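Side-chain contacts in conserved membrane protein (Chlamydia abortus, PDB 6GZU), which combines deubiquitinating and acetylating activities, probably as a CE-clan cysteine peptidase, and induces Golgi fragmentation: residues Val147-Ser152 with Pro164-Ile169; Ile139-Arg144 with Asp213-Asn218; Leu27-Glu32 with Glu240-Arg245. One frame throughout, in Å; residues are numbered along the deposited sequence. Where two conformers were deposited one is given.

Overall arrangement
All three contacts lie in the modelled part of the effector, nested along the chain: interaction 1 lies inside the loop closed by interaction 2, which lies inside that closed by interaction 3. The four segments of interactions 1 and 2 fall within the Ulp1-type protease family region. These two, with centres about 14 Å apart, pack helices 159-174 and 204-217 on the central mixed sheet, where strands 134-141 and 146-150 are antiparallel neighbours. Interaction 3 joins helix 20-33 to the segment after helix 228-241; it sits about 17 Å from interaction 2, centre to centre, and meets it through the Asp213-Arg245 salt bridge. Its centre is about 25 Å from that of interaction 1.

Interaction 1 (Val147-Ser152 with Pro164-Ile169); sequences VVFFDS and PALNSI
The ring of Phe149 meets Leu166 obliquely: CD1 of Leu166 approaches the root of the ring, 4.0 Å from Phe149 CG, and sits still nearer the methylene, 3.7 Å from Phe149 CB. The Phe149 side chain also touches Thr136 and Val138 of strand 134-141 and Lys191 of strand 188-191. The contact lies in a beta-alpha-beta unit made of strand 146-150, helix 159-174 and strand 188-191, within the Ulp1-type protease domain. Over strand residues 147-150 and helix residues 164-169 the axes run nearly antiparallel (161°), 9.3 Å apart at closest approach.

Leu166 is the wedge. CD1 goes to Phe149, while CD2 lies between Phe149 CB (4.1 Å) and Val147 CG1 (4.0 Å). Because Phe149 and Val147 are two residues apart on the strand, both side chains leave it toward the helix, and the leucine fits across the pair. Val148 between them points away from the helix and packs on Phe211. Beyond the strand, Asp151 OD1 is hydrogen-bonded to His134 NE2, an arrangement consistent with a Cys-His-Asp triad completed by Cys204. One turn along the helix from Leu166, Ile169 extends the apolar seam: with Val147 CG2 anti to the carbonyl carbon, that methyl meets Ile169 CG2 at 3.9 Å.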
loop_
_atom_site.group_PDB
_atom_site.type_symbol
_atom_site.label_atom_id
_atom_site.label_comp_id
_atom_site.label_asym_id
_atom_site.label_seq_id
_atom_site.Cartn_x
_atom_site.Cartn_y
_atom_site.Cartn_z
ATOM N N VAL A 147 3.162 -0.269 11.373
ATOM C CA VAL A 147 3.497 -0.376 9.950
ATOM C C VAL A 147 3.513 -1.850 9.630
ATOM O O VAL A 147 4.334 -2.605 10.163
ATOM C CB VAL A 147 4.884 0.296 9.648
ATOM C CG1 VAL A 147 5.233 0.190 8.138
ATOM C CG2 VAL A 147 4.927 1.750 10.132
ATOM N N VAL A 148 2.540 -2.274 8.818
ATOM C CA VAL A 148 2.424 -3.668 8.436
ATOM C C VAL A 148 2.963 -3.892 7.026
ATOM O O VAL A 148 2.600 -3.174 6.096
ATOM C CB VAL A 148 0.924 -4.109 8.493
ATOM C CG1 VAL A 148 0.748 -5.572 7.989
ATOM C CG2 VAL A 148 0.441 -3.952 9.945
ATOM N N PHE A 149 3.836 -4.875 6.882
ATOM C CA PHE A 149 4.373 -5.212 5.575
ATOM C C PHE A 149 3.916 -6.614 5.180
ATOM O O PHE A 149 4.161 -7.609 5.913
ATOM C CB PHE A 149 5.914 -5.196 5.645
ATOM C CG PHE A 149 6.577 -5.681 4.391
ATOM C CD1 PHE A 149 6.441 -4.979 3.203
ATOM C CD2 PHE A 149 7.330 -6.830 4.400
ATOM C CE1 PHE A 149 7.072 -5.412 2.046
ATOM C CE2 PHE A 149 7.961 -7.254 3.257
ATOM C CZ PHE A 149 7.821 -6.568 2.088
ATOM N N PHE A 150 3.244 -6.694 4.035
ATOM C CA PHE A 150 2.784 -7.975 3.500
ATOM C C PHE A 150 3.480 -8.347 2.216
ATOM O O PHE A 150 3.462 -7.595 1.259
ATOM C CB PHE A 150 1.261 -7.915 3.248
ATOM C CG PHE A 150 0.707 -9.156 2.612
ATOM C CD1 PHE A 150 0.752 -9.316 1.226
ATOM C CD2 PHE A 150 0.160 -10.183 3.385
ATOM C CE1 PHE A 150 0.271 -10.482 0.640
ATOM C CE2 PHE A 150 -0.326 -11.356 2.776
ATOM C CZ PHE A 150 -0.284 -11.477 1.421
ATOM N N ASP A 151 4.128 -9.515 2.217
ATOM C CA ASP A 151 4.768 -10.102 1.046
ATOM C C ASP A 151 4.336 -11.547 1.020
ATOM O O ASP A 151 4.705 -12.327 1.924
ATOM C CB ASP A 151 6.277 -10.012 1.213
ATOM C CG ASP A 151 7.032 -10.692 0.091
ATOM O OD1 ASP A 151 6.401 -11.139 -0.891
ATOM O OD2 ASP A 151 8.248 -10.788 0.203
ATOM N N SER A 152 3.554 -11.928 0.004
ATOM C CA SER A 152 3.093 -13.303 -0.119
ATOM C C SER A 152 4.231 -14.283 -0.329
ATOM O O SER A 152 4.034 -15.493 -0.128
ATOM C CB SER A 152 2.054 -13.463 -1.250
ATOM O OG SER A 152 2.450 -12.798 -2.458
ATOM N N PRO A 164 15.089 -0.782 6.193
ATOM C CA PRO A 164 15.349 0.620 6.586
ATOM C C PRO A 164 14.140 1.462 6.282
ATOM O O PRO A 164 13.783 2.371 7.067
ATOM C CB PRO A 164 16.489 1.024 5.679
ATOM C CG PRO A 164 17.235 -0.236 5.476
ATOM C CD PRO A 164 16.189 -1.322 5.363
ATOM N N ALA A 165 13.455 1.179 5.177
ATOM C CA ALA A 165 12.266 1.956 4.831
ATOM C C ALA A 165 11.139 1.768 5.885
ATOM O O ALA A 165 10.550 2.754 6.378
ATOM C CB ALA A 165 11.792 1.605 3.384
ATOM N N LEU A 166 10.836 0.515 6.259
ATOM C CA LEU A 166 9.767 0.265 7.234
ATOM C C LEU A 166 10.106 0.949 8.543
ATOM O O LEU A 166 9.229 1.540 9.182
ATOM C CB LEU A 166 9.576 -1.237 7.468
ATOM C CG LEU A 166 9.147 -2.032 6.211
ATOM C CD1 LEU A 166 9.085 -3.490 6.626
ATOM C CD2 LEU A 166 7.819 -1.556 5.635
ATOM N N ASN A 167 11.363 0.848 8.973
ATOM C CA ASN A 167 11.742 1.312 10.310
ATOM C C ASN A 167 11.897 2.800 10.334
ATOM O O ASN A 167 11.628 3.435 11.375
ATOM C CB ASN A 167 12.985 0.555 10.809
ATOM C CG ASN A 167 12.652 -0.843 11.155
ATOM O OD1 ASN A 167 12.824 -1.798 10.319
ATOM N ND2 ASN A 167 12.118 -1.025 12.335
ATOM N N SER A 168 12.282 3.395 9.203
ATOM C CA SER A 168 12.375 4.837 9.175
ATOM C C SER A 168 10.957 5.441 9.206
ATOM O O SER A 168 10.697 6.412 9.945
ATOM C CB SER A 168 13.161 5.268 7.955
ATOM O OG SER A 168 13.469 6.628 8.016
ATOM N N ILE A 169 10.016 4.886 8.451
ATOM C CA ILE A 169 8.634 5.331 8.550
ATOM C C ILE A 169 8.162 5.174 9.987
ATOM O O ILE A 169 7.531 6.091 10.544
ATOM C CB ILE A 169 7.744 4.478 7.602
ATOM C CG1 ILE A 169 8.087 4.817 6.149
ATOM C CG2 ILE A 169 6.241 4.698 7.909
ATOM C CD1 ILE A 169 7.534 3.762 5.144
#

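Interaction 2 (Ile139-Arg144 with Asp213-Asn218); sequences IVNLDR and DKYLDN
Ile139 and Tyr215 form the tight part of this contact, with the isoleucine delta methyl lying on one face of the phenol ring. Ile139 CD1 is 3.9 Å from the ring centroid and only 11° off the ring normal, a CH-pi contact over the centre. The second branch, CG2, follows the ring outward and touches Tyr215 CE1 at 3.9 Å. The two side chains lie alongside each other, pointing opposite ways, and together the two branches of Ile139 line one face of the ring from Tyr215 CG to CZ. Tyr215 holds its CG anti to the backbone N, which sends the phenol from the helix across to the strand.

At the far end of the ring the contact becomes polar. Asn141 ND2 donates to Tyr215 OH over 2.9 Å, with an N-H...O angle of 157°, and the hydroxyl lies close to the amide plane although amide and ring are 72° apart. Glu146 OE2 is a second hydrogen-bond partner of the same hydroxyl, which is thereby held from two residues. The other end of the amide is used locally: Asn141 OD1 accepts from Arg144 N at 3.0 Å, the donor well above the carbonyl plane, an Asx motif in the turn leaving the strand.

Arg144 marks the looser, partly exposed side, where it makes salt bridges to Glu146 and Asp220 instead of packing closely on helix 204-217. The helix thus lies against strand 134-141, with Val148 of strand 146-150 also touching Tyr215, while Leu216 reaches Ile100 of strand 100-107 and Leu30 of helix 20-33.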
loop_
_atom_site.group_PDB
_atom_site.type_symbol
_atom_site.label_atom_id
_atom_site.label_comp_id
_atom_site.label_asym_id
_atom_site.label_seq_id
_atom_site.Cartn_x
_atom_site.Cartn_y
_atom_site.Cartn_z
ATOM N N ILE A 139 1.173 -1.130 4.895
ATOM C CA ILE A 139 0.027 -0.467 5.485
ATOM C C ILE A 139 0.505 0.380 6.674
ATOM O O ILE A 139 1.205 -0.121 7.576
ATOM C CB ILE A 139 -0.994 -1.499 6.036
ATOM C CG1 ILE A 139 -1.458 -2.467 4.944
ATOM C CG2 ILE A 139 -2.202 -0.728 6.704
ATOM C CD1 ILE A 139 -2.250 -3.654 5.483
ATOM N N VAL A 140 0.101 1.645 6.726
ATOM C CA VAL A 140 0.310 2.495 7.902
ATOM C C VAL A 140 -1.042 2.616 8.570
ATOM O O VAL A 140 -2.021 3.071 7.953
ATOM C CB VAL A 140 0.876 3.874 7.507
ATOM C CG1 VAL A 140 0.878 4.825 8.716
ATOM C CG2 VAL A 140 2.281 3.697 6.928
ATOM N N ASN A 141 -1.114 2.197 9.834
ATOM C CA ASN A 141 -2.353 2.271 10.607
ATOM C C ASN A 141 -2.115 3.240 11.747
ATOM O O ASN A 141 -1.360 2.941 12.697
ATOM C CB ASN A 141 -2.787 0.879 11.106
ATOM C CG ASN A 141 -4.133 0.875 11.781
ATOM O OD1 ASN A 141 -4.479 1.803 12.520
ATOM N ND2 ASN A 141 -4.907 -0.182 11.565
ATOM N N LEU A 142 -2.697 4.433 11.646
ATOM C CA LEU A 142 -2.426 5.455 12.652
ATOM C C LEU A 142 -3.071 5.121 14.005
ATOM O O LEU A 142 -2.552 5.511 15.074
ATOM C CB LEU A 142 -2.936 6.837 12.167
ATOM C CG LEU A 142 -2.340 7.408 10.856
ATOM C CD1 LEU A 142 -3.012 8.729 10.520
ATOM C CD2 LEU A 142 -0.819 7.602 10.994
ATOM N N ASP A 143 -4.208 4.425 13.974
ATOM C CA ASP A 143 -4.927 4.106 15.210
ATOM C C ASP A 143 -4.161 3.071 16.020
ATOM O O ASP A 143 -4.080 3.167 17.251
ATOM C CB ASP A 143 -6.345 3.582 14.904
ATOM C CG ASP A 143 -7.317 4.687 14.520
ATOM O OD1 ASP A 143 -7.317 5.782 15.155
ATOM O OD2 ASP A 143 -8.103 4.452 13.587
ATOM N N ARG A 144 -3.550 2.117 15.319
ATOM C CA ARG A 144 -2.839 1.019 15.979
ATOM C C ARG A 144 -1.343 1.292 16.116
ATOM O O ARG A 144 -0.623 0.510 16.770
ATOM C CB ARG A 144 -3.084 -0.322 15.250
ATOM C CG ARG A 144 -4.495 -0.849 15.500
ATOM C CD ARG A 144 -4.835 -1.990 14.600
ATOM N NE ARG A 144 -4.013 -3.164 14.854
ATOM C CZ ARG A 144 -4.340 -4.170 15.672
ATOM N NH1 ARG A 144 -5.452 -4.135 16.388
ATOM N NH2 ARG A 144 -3.541 -5.223 15.768
ATOM N N ASP A 213 -8.153 -6.700 2.181
ATOM C CA ASP A 213 -9.579 -6.967 2.356
ATOM C C ASP A 213 -9.867 -7.515 3.760
ATOM O O ASP A 213 -10.698 -6.991 4.502
ATOM C CB ASP A 213 -9.992 -7.970 1.291
ATOM C CG ASP A 213 -11.416 -7.866 0.933
ATOM O OD1 ASP A 213 -12.268 -8.031 1.827
ATOM O OD2 ASP A 213 -11.700 -7.640 -0.258
ATOM N N LYS A 214 -9.137 -8.551 4.143
ATOM C CA LYS A 214 -9.344 -9.166 5.434
ATOM C C LYS A 214 -8.804 -8.343 6.585
ATOM O O LYS A 214 -9.407 -8.313 7.649
ATOM C CB LYS A 214 -8.668 -10.531 5.419
ATOM C CG LYS A 214 -9.105 -11.409 4.267
ATOM C CD LYS A 214 -10.104 -12.388 4.713
ATOM C CE LYS A 214 -10.456 -13.284 3.544
ATOM N NZ LYS A 214 -11.773 -13.938 3.669
ATOM N N TYR A 215 -7.659 -7.702 6.378
ATOM C CA TYR A 215 -7.046 -6.841 7.403
ATOM C C TYR A 215 -7.996 -5.745 7.823
ATOM O O TYR A 215 -8.043 -5.393 9.013
ATOM C CB TYR A 215 -5.722 -6.238 6.890
ATOM C CG TYR A 215 -5.086 -5.213 7.787
ATOM C CD1 TYR A 215 -5.433 -3.876 7.686
ATOM C CD2 TYR A 215 -4.109 -5.572 8.722
ATOM C CE1 TYR A 215 -4.851 -2.923 8.509
ATOM C CE2 TYR A 215 -3.549 -4.623 9.557
ATOM C CZ TYR A 215 -3.930 -3.301 9.450
ATOM O OH TYR A 215 -3.366 -2.321 10.246
ATOM N N LEU A 216 -8.712 -5.159 6.862
ATOM C CA LEU A 216 -9.579 -4.026 7.185
ATOM C C LEU A 216 -10.795 -4.455 8.031
ATOM O O LEU A 216 -11.405 -3.627 8.734
ATOM C CB LEU A 216 -10.033 -3.292 5.889
ATOM C CG LEU A 216 -8.891 -2.507 5.198
ATOM C CD1 LEU A 216 -9.344 -2.016 3.833
ATOM C CD2 LEU A 216 -8.430 -1.294 6.060
ATOM N N ASP A 217 -11.170 -5.736 7.952
ATOM C CA ASP A 217 -12.199 -6.274 8.852
ATOM C C ASP A 217 -11.643 -6.768 10.188
ATOM O O ASP A 217 -12.346 -6.789 11.188
ATOM C CB ASP A 217 -12.997 -7.389 8.171
ATOM C CG ASP A 217 -13.953 -6.845 7.102
ATOM O OD1 ASP A 217 -14.413 -5.691 7.225
ATOM O OD2 ASP A 217 -14.231 -7.561 6.140
ATOM N N ASN A 218 -10.376 -7.141 10.186
ATOM C CA ASN A 218 -9.707 -7.653 11.391
ATOM C C ASN A 218 -8.209 -7.423 11.274
ATOM O O ASN A 218 -7.526 -8.150 10.578
ATOM C CB ASN A 218 -9.977 -9.157 11.537
ATOM C CG ASN A 218 -9.159 -9.795 12.646
ATOM O OD1 ASN A 218 -8.568 -9.112 13.504
ATOM N ND2 ASN A 218 -9.114 -11.129 12.627
#

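Interaction 3 (Leu27-Glu32 with Glu240-Arg245); sequences LIRLSE and ETIPQR
Arg29 reaches from helix 20-33 to the backbone of Arg245, where its NE donates to the carbonyl O over 2.8 Å. The N-H...O angle is 146°, and the oxygen lies at the edge of the guanidinium, in its plane. One face of the same group is taken by Ile242, whose CG2 comes within 3.5 Å of Arg29 NH2, displaced toward the rim. A cation thus rests on an aliphatic branch while its edge is tied to a carbonyl.

The Arg245 side chain packs back against helix 20-33. Arg29 CD lies over one face of its guanidinium and packs at 3.8 Å against Arg245 CB, and Leu30 CD2 stands at the edge, 3.8 Å from Arg245 NH1. The two guanidinium planes are turned 59° from each other.

Farther out are the groups that set these arginines. The extended first half of Arg29 bends at chi3 (-68°), turning its end across Ile242, and NH1 has a hydrogen-bond partner in His26 ND1. Arg245 NH1 makes a salt bridge with Asp213 of helix 204-217, while Arg245 NH2 has a weak bond to Thr241 OG1. The neighbouring carboxylate probably offsets the proximity of the two positive charges. The arrangement is an arginine-to-carbonyl side-chain bond tying helix 20-33 to the 3-10 turn 242-244 together with Arg245 just after it, joining two chain-distant parts of the fold.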
loop_
_atom_site.group_PDB
_atom_site.type_symbol
_atom_site.label_atom_id
_atom_site.label_comp_id
_atom_site.label_asym_id
_atom_site.label_seq_id
_atom_site.Cartn_x
_atom_site.Cartn_y
_atom_site.Cartn_z
ATOM N N LEU A 27 -8.307 -1.550 -4.219
ATOM C CA LEU A 27 -8.189 -0.547 -3.152
ATOM C C LEU A 27 -9.350 0.433 -3.192
ATOM O O LEU A 27 -9.952 0.726 -2.156
ATOM C CB LEU A 27 -6.822 0.151 -3.187
ATOM C CG LEU A 27 -5.655 -0.624 -2.563
ATOM C CD1 LEU A 27 -5.510 -2.071 -2.833
ATOM C CD2 LEU A 27 -4.365 0.163 -2.923
ATOM N N ILE A 28 -9.735 0.899 -4.382
ATOM C CA ILE A 28 -10.868 1.801 -4.499
ATOM C C ILE A 28 -12.164 1.097 -4.068
ATOM O O ILE A 28 -13.004 1.683 -3.352
ATOM C CB ILE A 28 -11.017 2.356 -5.957
ATOM C CG1 ILE A 28 -9.881 3.338 -6.286
ATOM C CG2 ILE A 28 -12.397 3.035 -6.193
ATOM C CD1 ILE A 28 -9.886 4.628 -5.398
ATOM N N ARG A 29 -12.351 -0.148 -4.508
ATOM C CA ARG A 29 -13.487 -0.955 -4.047
ATOM C C ARG A 29 -13.523 -1.003 -2.501
ATOM O O ARG A 29 -14.558 -0.728 -1.887
ATOM C CB ARG A 29 -13.367 -2.347 -4.643
ATOM C CG ARG A 29 -14.428 -3.336 -4.314
ATOM C CD ARG A 29 -14.125 -4.666 -5.056
ATOM N NE ARG A 29 -14.254 -4.595 -6.506
ATOM C CZ ARG A 29 -13.297 -4.799 -7.419
ATOM N NH1 ARG A 29 -12.039 -5.109 -7.081
ATOM N NH2 ARG A 29 -13.609 -4.662 -8.711
ATOM N N LEU A 30 -12.383 -1.303 -1.886
ATOM C CA LEU A 30 -12.292 -1.324 -0.425
ATOM C C LEU A 30 -12.562 0.029 0.198
ATOM O O LEU A 30 -13.168 0.102 1.270
ATOM C CB LEU A 30 -10.923 -1.860 0.028
ATOM C CG LEU A 30 -10.807 -3.356 -0.221
ATOM C CD1 LEU A 30 -9.364 -3.786 0.024
ATOM C CD2 LEU A 30 -11.757 -4.135 0.648
ATOM N N SER A 31 -12.144 1.104 -0.463
ATOM C CA SER A 31 -12.359 2.444 0.089
ATOM C C SER A 31 -13.827 2.797 0.127
ATOM O O SER A 31 -14.208 3.673 0.891
ATOM C CB SER A 31 -11.577 3.512 -0.694
ATOM O OG SER A 31 -12.261 3.850 -1.898
ATOM N N GLU A 32 -14.668 2.120 -0.658
ATOM C CA GLU A 32 -16.100 2.375 -0.638
ATOM C C GLU A 32 -16.728 1.705 0.576
ATOM O O GLU A 32 -17.758 2.146 1.080
ATOM C CB GLU A 32 -16.778 1.893 -1.938
ATOM C CG GLU A 32 -16.282 2.671 -3.129
ATOM C CD GLU A 32 -17.106 2.484 -4.381
ATOM O OE1 GLU A 32 -17.918 1.510 -4.499
ATOM O OE2 GLU A 32 -16.921 3.348 -5.264
ATOM N N GLU A 240 -13.891 -14.895 -7.130
ATOM C CA GLU A 240 -15.261 -15.097 -7.561
ATOM C C GLU A 240 -16.234 -14.156 -6.861
ATOM O O GLU A 240 -17.379 -14.041 -7.304
ATOM C CB GLU A 240 -15.693 -16.569 -7.467
ATOM C CG GLU A 240 -15.048 -17.389 -8.574
ATOM C CD GLU A 240 -15.218 -18.895 -8.435
ATOM O OE1 GLU A 240 -15.806 -19.377 -7.437
ATOM O OE2 GLU A 240 -14.753 -19.611 -9.345
ATOM N N THR A 241 -15.776 -13.446 -5.820
ATOM C CA THR A 241 -16.602 -12.427 -5.146
ATOM C C THR A 241 -16.578 -11.103 -5.917
ATOM O O THR A 241 -17.499 -10.276 -5.822
ATOM C CB THR A 241 -16.153 -12.139 -3.683
ATOM O OG1 THR A 241 -14.917 -11.408 -3.670
ATOM C CG2 THR A 241 -15.971 -13.420 -2.885
ATOM N N ILE A 242 -15.522 -10.904 -6.686
ATOM C CA ILE A 242 -15.281 -9.582 -7.263
ATOM C C ILE A 242 -16.439 -9.117 -8.156
ATOM O O ILE A 242 -16.826 -7.930 -8.100
ATOM C CB ILE A 242 -13.897 -9.495 -7.970
ATOM C CG1 ILE A 242 -12.763 -9.721 -6.945
ATOM C CG2 ILE A 242 -13.719 -8.112 -8.593
ATOM C CD1 ILE A 242 -12.784 -8.767 -5.803
ATOM N N PRO A 243 -17.042 -10.008 -8.951
ATOM C CA PRO A 243 -18.109 -9.459 -9.825
ATOM C C PRO A 243 -19.359 -8.998 -9.086
ATOM O O PRO A 243 -20.162 -8.228 -9.638
ATOM C CB PRO A 243 -18.426 -10.661 -10.747
ATOM C CG PRO A 243 -17.136 -11.429 -10.806
ATOM C CD PRO A 243 -16.647 -11.367 -9.376
ATOM N N GLN A 244 -19.536 -9.449 -7.848
ATOM C CA GLN A 244 -20.666 -9.000 -7.045
ATOM C C GLN A 244 -20.361 -7.729 -6.268
ATOM O O GLN A 244 -21.214 -7.210 -5.545
ATOM C CB GLN A 244 -21.119 -10.099 -6.083
ATOM C CG GLN A 244 -21.658 -11.372 -6.778
ATOM C CD GLN A 244 -20.594 -12.439 -6.917
ATOM O OE1 GLN A 244 -19.841 -12.706 -5.970
ATOM N NE2 GLN A 244 -20.518 -13.065 -8.115
ATOM N N ARG A 245 -19.150 -7.222 -6.435
ATOM C CA ARG A 245 -18.676 -6.037 -5.709
ATOM C C ARG A 245 -18.224 -4.872 -6.619
ATOM O O ARG A 245 -17.076 -4.427 -6.543
ATOM C CB ARG A 245 -17.515 -6.434 -4.773
ATOM C CG ARG A 245 -17.851 -7.555 -3.792
ATOM C CD ARG A 245 -16.580 -8.135 -3.167
ATOM N NE ARG A 245 -15.947 -7.192 -2.276
ATOM C CZ ARG A 245 -14.758 -7.399 -1.719
ATOM N NH1 ARG A 245 -14.256 -6.485 -0.929
ATOM N NH2 ARG A 245 -14.061 -8.507 -1.995
#